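Local coordinates for protein 6-phospho-alpha-glucosidase (Merdibacter massiliensis, PDB 6VC6) that probably hydrolyses 6-phospho-alpha-glucosides to release glucose 6-phosphate, using NAD and a manganese ion as a family 4 glycosidase, at residues M83-G88 and V124-S129; Y118-C123 and G435-L440. All blocks are in the same frame, centred on the assembly; numbering follows the deposited sequence.

Interaction 1: residues M83-G88 and V124-S129; sequences MQMRAG and VDMIES. With NAD (nicotinamide-adenine-dinucleotide), chain G.
Met126 bridges Met83 and Met85, all three modelled as selenomethionine, next to the bound NAD, where the loop after strand 80-83 of the Rossmann-like domain faces helix 113-136. Met83 and Met126 approach tip to tip, with SE of Met83 3.7 Å from CE of Met126. Met85 runs obliquely across Met126, the two SE atoms 3.9 Å apart, and its SE also lies against CB of Asp125. With CG wedged between its backbone N and carbonyl carbon (chi1 74°) and the chain bent at chi3 (54°), Met85 lays CE over the face of the adenine, 3.4 Å from N1A. The same base is held from the helix: NAD N6A donates to Asp125 OD2. Ala87 adds its CB next to that carboxylate.

The loop also grips the rest of the cofactor. The side chain of Arg86 sets off away from residues 124-129 and runs to the pyrophosphate, its guanidinium lying with one face toward NAD C3D, and its NH2 forms a salt bridge to Glu109. Two donors of this one group serve the pyrophosphate, which would offset part of its negative charge: NH1 reaches O1N, and NE bonds to the bridging NAD O3 at 2.9 Å with an N-H...O angle of 162°.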
loop_
_atom_site.group_PDB
_atom_site.type_symbol
_atom_site.label_atom_id
_atom_site.label_comp_id
_atom_site.label_asym_id
_atom_site.label_seq_id
_atom_site.Cartn_x
_atom_site.Cartn_y
_atom_site.Cartn_z
HETATM N N MSE A 83 2.913 7.591 7.209
HETATM C CA MSE A 83 1.750 6.899 7.758
HETATM C C MSE A 83 1.709 5.430 7.345
HETATM O O MSE A 83 1.684 5.112 6.157
HETATM C CB MSE A 83 0.461 7.600 7.322
HETATM C CG MSE A 83 0.520 9.115 7.407
HETATM SE SE MSE A 83 -1.246 9.927 7.550
HETATM C CE MSE A 83 -1.675 9.389 9.370
ATOM N N GLN A 84 1.700 4.539 8.334
ATOM C CA GLN A 84 1.628 3.101 8.093
ATOM C C GLN A 84 0.780 2.432 9.173
ATOM O O GLN A 84 1.163 1.424 9.769
ATOM C CB GLN A 84 3.024 2.483 8.016
ATOM C CG GLN A 84 3.910 2.742 9.227
ATOM C CD GLN A 84 5.206 1.955 9.170
ATOM O OE1 GLN A 84 5.958 1.899 10.144
ATOM N NE2 GLN A 84 5.473 1.341 8.023
HETATM N N MSE A 85 -0.401 2.983 9.410
HETATM C CA MSE A 85 -1.353 2.417 10.347
HETATM C C MSE A 85 -2.081 1.242 9.751
HETATM O O MSE A 85 -2.149 1.153 8.534
HETATM C CB MSE A 85 -2.381 3.456 10.792
HETATM C CG MSE A 85 -3.420 3.796 9.723
HETATM SE SE MSE A 85 -5.049 4.691 10.360
HETATM C CE MSE A 85 -4.166 6.162 11.267
ATOM N N ARG A 86 -2.619 0.358 10.579
ATOM C CA ARG A 86 -3.531 -0.700 10.148
ATOM C C ARG A 86 -4.766 -0.606 11.039
ATOM O O ARG A 86 -4.762 -1.107 12.168
ATOM C CB ARG A 86 -2.882 -2.079 10.233
ATOM C CG ARG A 86 -3.759 -3.204 9.699
ATOM C CD ARG A 86 -3.133 -4.573 9.929
ATOM N NE ARG A 86 -1.971 -4.810 9.077
ATOM C CZ ARG A 86 -2.041 -5.207 7.810
ATOM N NH1 ARG A 86 -0.931 -5.400 7.111
ATOM N NH2 ARG A 86 -3.222 -5.408 7.240
ATOM N N ALA A 87 -5.809 0.050 10.533
ATOM C CA ALA A 87 -7.032 0.239 11.304
ATOM C C ALA A 87 -7.635 -1.107 11.676
ATOM O O ALA A 87 -8.022 -1.888 10.801
ATOM C CB ALA A 87 -8.034 1.072 10.507
ATOM N N GLY A 88 -7.710 -1.377 12.979
ATOM C CA GLY A 88 -8.151 -2.662 13.473
ATOM C C GLY A 88 -7.045 -3.673 13.679
ATOM O O GLY A 88 -7.269 -4.684 14.357
ATOM N N VAL A 124 -12.455 5.734 8.408
ATOM C CA VAL A 124 -12.753 6.384 9.680
ATOM C C VAL A 124 -11.470 6.861 10.352
ATOM O O VAL A 124 -11.371 8.011 10.794
ATOM C CB VAL A 124 -13.547 5.430 10.591
ATOM C CG1 VAL A 124 -13.671 6.008 11.993
ATOM C CG2 VAL A 124 -14.919 5.148 9.998
ATOM N N ASP A 125 -10.465 5.986 10.429
ATOM C CA ASP A 125 -9.265 6.300 11.196
ATOM C C ASP A 125 -8.306 7.213 10.441
ATOM O O ASP A 125 -7.594 8.004 11.072
ATOM C CB ASP A 125 -8.552 5.009 11.603
ATOM C CG ASP A 125 -9.211 4.325 12.788
ATOM O OD1 ASP A 125 -10.373 4.659 13.101
ATOM O OD2 ASP A 125 -8.566 3.451 13.405
HETATM N N MSE A 126 -8.243 7.112 9.124
HETATM C CA MSE A 126 -7.372 7.973 8.346
HETATM C C MSE A 126 -7.846 9.413 8.349
HETATM O O MSE A 126 -7.025 10.299 8.534
HETATM C CB MSE A 126 -7.213 7.504 6.909
HETATM C CG MSE A 126 -6.276 6.323 6.709
HETATM SE SE MSE A 126 -4.404 6.680 7.123
HETATM C CE MSE A 126 -4.053 8.128 5.883
ATOM N N ILE A 127 -9.133 9.657 8.150
ATOM C CA ILE A 127 -9.684 11.009 8.155
ATOM C C ILE A 127 -9.557 11.632 9.540
ATOM O O ILE A 127 -9.258 12.826 9.676
ATOM C CB ILE A 127 -11.144 10.984 7.662
ATOM C CG1 ILE A 127 -11.179 10.711 6.156
ATOM C CG2 ILE A 127 -11.855 12.287 7.995
ATOM C CD1 ILE A 127 -12.564 10.524 5.596
ATOM N N GLU A 128 -9.763 10.832 10.589
ATOM C CA GLU A 128 -9.578 11.333 11.947
ATOM C C GLU A 128 -8.123 11.702 12.206
ATOM O O GLU A 128 -7.836 12.696 12.884
ATOM C CB GLU A 128 -10.055 10.287 12.956
ATOM C CG GLU A 128 -10.042 10.755 14.403
ATOM C CD GLU A 128 -10.197 9.608 15.385
ATOM O OE1 GLU A 128 -9.426 8.629 15.286
ATOM O OE2 GLU A 128 -11.091 9.683 16.254
ATOM N N SER A 129 -7.188 10.918 11.666
ATOM C CA SER A 129 -5.775 11.158 11.937
ATOM C C SER A 129 -5.258 12.377 11.182
ATOM O O SER A 129 -4.484 13.170 11.733
ATOM C CB SER A 129 -4.954 9.920 11.581
ATOM O OG SER A 129 -3.578 10.139 11.834
HETATM P PA NAD G . 0.633 -3.857 12.036
HETATM O O1A NAD G . 1.884 -4.634 12.367
HETATM O O2A NAD G . -0.674 -4.214 12.701
HETATM O O5B NAD G . 0.916 -2.297 12.299
HETATM C C5B NAD G . -0.161 -1.371 12.390
HETATM C C4B NAD G . 0.136 -0.355 13.480
HETATM O O4B NAD G . -0.685 0.802 13.304
HETATM C C3B NAD G . -0.180 -0.934 14.850
HETATM O O3B NAD G . 0.945 -0.756 15.714
HETATM C C2B NAD G . -1.347 -0.120 15.366
HETATM O O2B NAD G . -1.206 0.135 16.766
HETATM C C1B NAD G . -1.257 1.165 14.562
HETATM N N9A NAD G . -2.585 1.803 14.390
HETATM C C8A NAD G . -3.749 1.190 14.103
HETATM N N7A NAD G . -4.765 2.089 14.029
HETATM C C5A NAD G . -4.248 3.307 14.278
HETATM C C6A NAD G . -4.760 4.696 14.359
HETATM N N6A NAD G . -6.069 4.975 14.153
HETATM N N1A NAD G . -3.875 5.677 14.647
HETATM C C2A NAD G . -2.570 5.418 14.854
HETATM N N3A NAD G . -2.039 4.185 14.797
HETATM C C4A NAD G . -2.812 3.110 14.521
HETATM O O3 NAD G . 0.406 -3.874 10.442
HETATM P PN NAD G . 1.601 -4.131 9.397
HETATM O O1N NAD G . 1.480 -5.543 8.875
HETATM O O2N NAD G . 2.903 -3.637 9.982
HETATM O O5D NAD G . 1.157 -3.124 8.227
HETATM C C5D NAD G . 1.414 -1.727 8.346
HETATM C C4D NAD G . 0.608 -0.999 7.281
HETATM O O4D NAD G . 1.412 -0.790 6.118
HETATM C C3D NAD G . -0.589 -1.834 6.854
HETATM O O3D NAD G . -1.751 -1.003 6.826
HETATM C C2D NAD G . -0.271 -2.265 5.441
HETATM O O2D NAD G . -1.454 -2.353 4.646
HETATM C C1D NAD G . 0.634 -1.141 4.973
HETATM N N1N NAD G . 1.461 -1.523 3.832
HETATM C C2N NAD G . 1.214 -0.905 2.676
HETATM C C3N NAD G . 1.944 -1.197 1.538
HETATM C C7N NAD G . 1.622 -0.475 0.265
HETATM O O7N NAD G . 2.082 -0.881 -0.789
HETATM N N7N NAD G . 0.825 0.592 0.323
HETATM C C4N NAD G . 2.960 -2.142 1.609
HETATM C C5N NAD G . 3.197 -2.777 2.824
HETATM C C6N NAD G . 2.430 -2.441 3.936
#

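Interaction 2: residues Y118-C123 and G435-L440; sequences YGLRSC and GMWPEL. With NAD (nicotinamide-adenine-dinucleotide), chain G.
Close to the C-terminus, the loop that follows helix 419-432 lies against helix 113-136 of the nucleotide-binding domain, and a leucine-on-indole CH-pi contact forms its heart. Leu120 CD1 stands 3.4 Å from the centroid of the Trp437 six-membered ring and only 4° off the ring normal, while CB of the same leucine sits over the pyrrole part, 3.4 Å from NE1. Two carbons of one side chain thus cover one face of the indole. With CG of Leu120 anti to its carbonyl carbon (chi1 -79°), the chain runs along the ring from the five-membered to the six-membered half.

Arg121 comes to the indole at its edge, CG lying near the ring plane and 3.7 Å from Trp437 CD1. Its guanidinium is almost parallel to the indole, the planes 12° apart, but lies off the ring's edge and is not stacked on it. Met436 runs alongside Arg121 in the same direction, with its CB 3.9 Å from Arg121 CD. Pro438 extends the apolar surface, its CD 4.4 Å from Leu120 CB.

The polar ends find partners beyond this contact: Trp437 NE1 bonds to Ala117 O, and Arg121 makes a salt bridge to Asp96 of helix 89-102 and a hydrogen bond to Asn433. Carbon surfaces therefore join the two segments directly, while these outside bonds would restrain how the indole and guanidinium are turned.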
loop_
_atom_site.group_PDB
_atom_site.type_symbol
_atom_site.label_atom_id
_atom_site.label_comp_id
_atom_site.label_asym_id
_atom_site.label_seq_id
_atom_site.Cartn_x
_atom_site.Cartn_y
_atom_site.Cartn_z
ATOM N N TYR A 118 -11.760 -3.672 5.406
ATOM C CA TYR A 118 -10.590 -2.917 5.832
ATOM C C TYR A 118 -10.666 -1.470 5.362
ATOM O O TYR A 118 -10.217 -0.561 6.068
ATOM C CB TYR A 118 -9.323 -3.597 5.304
ATOM C CG TYR A 118 -8.017 -2.992 5.770
ATOM C CD1 TYR A 118 -7.922 -2.335 6.992
ATOM C CD2 TYR A 118 -6.872 -3.088 4.990
ATOM C CE1 TYR A 118 -6.726 -1.783 7.415
ATOM C CE2 TYR A 118 -5.673 -2.542 5.406
ATOM C CZ TYR A 118 -5.605 -1.891 6.618
ATOM O OH TYR A 118 -4.410 -1.346 7.033
ATOM N N GLY A 119 -11.248 -1.235 4.182
ATOM C CA GLY A 119 -11.360 0.124 3.680
ATOM C C GLY A 119 -12.258 0.997 4.535
ATOM O O GLY A 119 -11.951 2.167 4.778
ATOM N N LEU A 120 -13.377 0.441 5.006
ATOM C CA LEU A 120 -14.286 1.217 5.843
ATOM C C LEU A 120 -13.644 1.564 7.181
ATOM O O LEU A 120 -13.853 2.663 7.708
ATOM C CB LEU A 120 -15.592 0.452 6.050
ATOM C CG LEU A 120 -16.578 0.501 4.880
ATOM C CD1 LEU A 120 -17.896 -0.161 5.252
ATOM C CD2 LEU A 120 -16.802 1.935 4.424
ATOM N N ARG A 121 -12.860 0.641 7.743
ATOM C CA ARG A 121 -12.126 0.947 8.968
ATOM C C ARG A 121 -11.075 2.021 8.721
ATOM O O ARG A 121 -10.876 2.909 9.558
ATOM C CB ARG A 121 -11.471 -0.318 9.522
ATOM C CG ARG A 121 -12.443 -1.336 10.088
ATOM C CD ARG A 121 -11.723 -2.356 10.961
ATOM N NE ARG A 121 -10.655 -3.045 10.241
ATOM C CZ ARG A 121 -10.845 -4.078 9.427
ATOM N NH1 ARG A 121 -12.068 -4.548 9.220
ATOM N NH2 ARG A 121 -9.812 -4.643 8.817
ATOM N N SER A 122 -10.394 1.956 7.575
ATOM C CA SER A 122 -9.341 2.923 7.285
ATOM C C SER A 122 -9.918 4.306 7.010
ATOM O O SER A 122 -9.321 5.316 7.397
ATOM C CB SER A 122 -8.499 2.442 6.105
ATOM O OG SER A 122 -7.760 1.284 6.451
ATOM N N CYS A 123 -11.075 4.373 6.344
ATOM C CA CYS A 123 -11.708 5.665 6.088
ATOM C C CYS A 123 -11.957 6.427 7.383
ATOM O O CYS A 123 -11.699 7.633 7.464
ATOM C CB CYS A 123 -13.022 5.471 5.330
ATOM S SG CYS A 123 -12.842 5.031 3.591
ATOM N N GLY A 435 -17.692 -1.377 16.314
ATOM C CA GLY A 435 -17.218 -0.088 16.782
ATOM C C GLY A 435 -16.117 0.523 15.940
ATOM O O GLY A 435 -15.407 1.422 16.402
HETATM N N MSE A 436 -15.966 0.057 14.705
HETATM C CA MSE A 436 -14.867 0.507 13.857
HETATM C C MSE A 436 -15.338 1.017 12.497
HETATM O O MSE A 436 -14.574 1.645 11.762
HETATM C CB MSE A 436 -13.858 -0.625 13.664
HETATM C CG MSE A 436 -13.144 -1.038 14.941
HETATM SE SE MSE A 436 -12.462 -2.864 14.865
HETATM C CE MSE A 436 -14.127 -3.823 15.169
ATOM N N TRP A 437 -16.587 0.741 12.167
ATOM C CA TRP A 437 -17.196 1.162 10.917
ATOM C C TRP A 437 -18.046 2.404 11.129
ATOM O O TRP A 437 -18.438 2.717 12.256
ATOM C CB TRP A 437 -18.075 0.042 10.350
ATOM C CG TRP A 437 -17.372 -0.908 9.436
ATOM C CD1 TRP A 437 -16.026 -1.122 9.345
ATOM C CD2 TRP A 437 -17.983 -1.779 8.477
ATOM N NE1 TRP A 437 -15.764 -2.075 8.391
ATOM C CE2 TRP A 437 -16.948 -2.493 7.843
ATOM C CE3 TRP A 437 -19.305 -2.024 8.094
ATOM C CZ2 TRP A 437 -17.195 -3.435 6.847
ATOM C CZ3 TRP A 437 -19.547 -2.958 7.106
ATOM C CH2 TRP A 437 -18.497 -3.651 6.492
ATOM N N PRO A 438 -18.353 3.143 10.067
ATOM C CA PRO A 438 -19.436 4.123 10.154
ATOM C C PRO A 438 -20.775 3.408 10.233
ATOM O O PRO A 438 -20.911 2.245 9.849
ATOM C CB PRO A 438 -19.303 4.923 8.854
ATOM C CG PRO A 438 -18.670 3.964 7.902
ATOM C CD PRO A 438 -17.721 3.140 8.734
ATOM N N GLU A 439 -21.770 4.114 10.759
ATOM C CA GLU A 439 -23.113 3.556 10.804
ATOM C C GLU A 439 -23.639 3.366 9.388
ATOM O O GLU A 439 -23.395 4.190 8.503
ATOM C CB GLU A 439 -24.050 4.464 11.600
ATOM C CG GLU A 439 -24.822 3.752 12.700
ATOM C CD GLU A 439 -25.905 4.625 13.303
ATOM O OE1 GLU A 439 -26.887 4.930 12.596
ATOM O OE2 GLU A 439 -25.778 5.015 14.480
ATOM N N LEU A 440 -24.347 2.263 9.168
ATOM C CA LEU A 440 -24.924 1.938 7.865
ATOM C C LEU A 440 -26.421 1.734 8.059
ATOM O O LEU A 440 -26.857 0.674 8.521
ATOM C CB LEU A 440 -24.261 0.703 7.260
ATOM C CG LEU A 440 -22.775 0.824 6.911
ATOM C CD1 LEU A 440 -22.275 -0.450 6.247
ATOM C CD2 LEU A 440 -22.523 2.031 6.019
HETATM P PA NAD G . 0.633 -3.857 12.036
HETATM O O1A NAD G . 1.884 -4.634 12.367
HETATM O O2A NAD G . -0.674 -4.214 12.701
HETATM O O5B NAD G . 0.916 -2.297 12.299
HETATM C C5B NAD G . -0.161 -1.371 12.390
HETATM C C4B NAD G . 0.136 -0.355 13.480
HETATM O O4B NAD G . -0.685 0.802 13.304
HETATM C C3B NAD G . -0.180 -0.934 14.850
HETATM O O3B NAD G . 0.945 -0.756 15.714
HETATM C C2B NAD G . -1.347 -0.120 15.366
HETATM O O2B NAD G . -1.206 0.135 16.766
HETATM C C1B NAD G . -1.257 1.165 14.562
HETATM N N9A NAD G . -2.585 1.803 14.390
HETATM C C8A NAD G . -3.749 1.190 14.103
HETATM N N7A NAD G . -4.765 2.089 14.029
HETATM C C5A NAD G . -4.248 3.307 14.278
HETATM C C6A NAD G . -4.760 4.696 14.359
HETATM N N6A NAD G . -6.069 4.975 14.153
HETATM N N1A NAD G . -3.875 5.677 14.647
HETATM C C2A NAD G . -2.570 5.418 14.854
HETATM N N3A NAD G . -2.039 4.185 14.797
HETATM C C4A NAD G . -2.812 3.110 14.521
HETATM O O3 NAD G . 0.406 -3.874 10.442
HETATM P PN NAD G . 1.601 -4.131 9.397
HETATM O O1N NAD G . 1.480 -5.543 8.875
HETATM O O2N NAD G . 2.903 -3.637 9.982
HETATM O O5D NAD G . 1.157 -3.124 8.227
HETATM C C5D NAD G . 1.414 -1.727 8.346
HETATM C C4D NAD G . 0.608 -0.999 7.281
HETATM O O4D NAD G . 1.412 -0.790 6.118
HETATM C C3D NAD G . -0.589 -1.834 6.854
HETATM O O3D NAD G . -1.751 -1.003 6.826
HETATM C C2D NAD G . -0.271 -2.265 5.441
HETATM O O2D NAD G . -1.454 -2.353 4.646
HETATM C C1D NAD G . 0.634 -1.141 4.973
HETATM N N1N NAD G . 1.461 -1.523 3.832
HETATM C C2N NAD G . 1.214 -0.905 2.676
HETATM C C3N NAD G . 1.944 -1.197 1.538
HETATM C C7N NAD G . 1.622 -0.475 0.265
HETATM O O7N NAD G . 2.082 -0.881 -0.789
HETATM N N7N NAD G . 0.825 0.592 0.323
HETATM C C4N NAD G . 2.960 -2.142 1.609
HETATM C C5N NAD G . 3.197 -2.777 2.824
HETATM C C6N NAD G . 2.430 -2.441 3.936
#

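Interactions 1 and 2 lie 10 Å apart, centre to centre, on the same side of the chain's centre, and share helix 113-136: residues 118-123 serve interaction 2, and the next turns, 124-129, serve interaction 1. Their segments alternate along the chain, 83-88 first, then the two helical segments, then 435-440 near the C-terminus. In space the helix stands between the cofactor loop after strand 80-83 and the C-terminal loop. A probable hydrogen bond of 2.9 Å from Arg121 NE to Ala87 O joins the two contacts, and Val124 packs on Pro438. Interaction 2 comes to NAD through Tyr118, and Asp125 of interaction 1 binds its adenine, so one helix joins the cofactor site to the C-terminal loop.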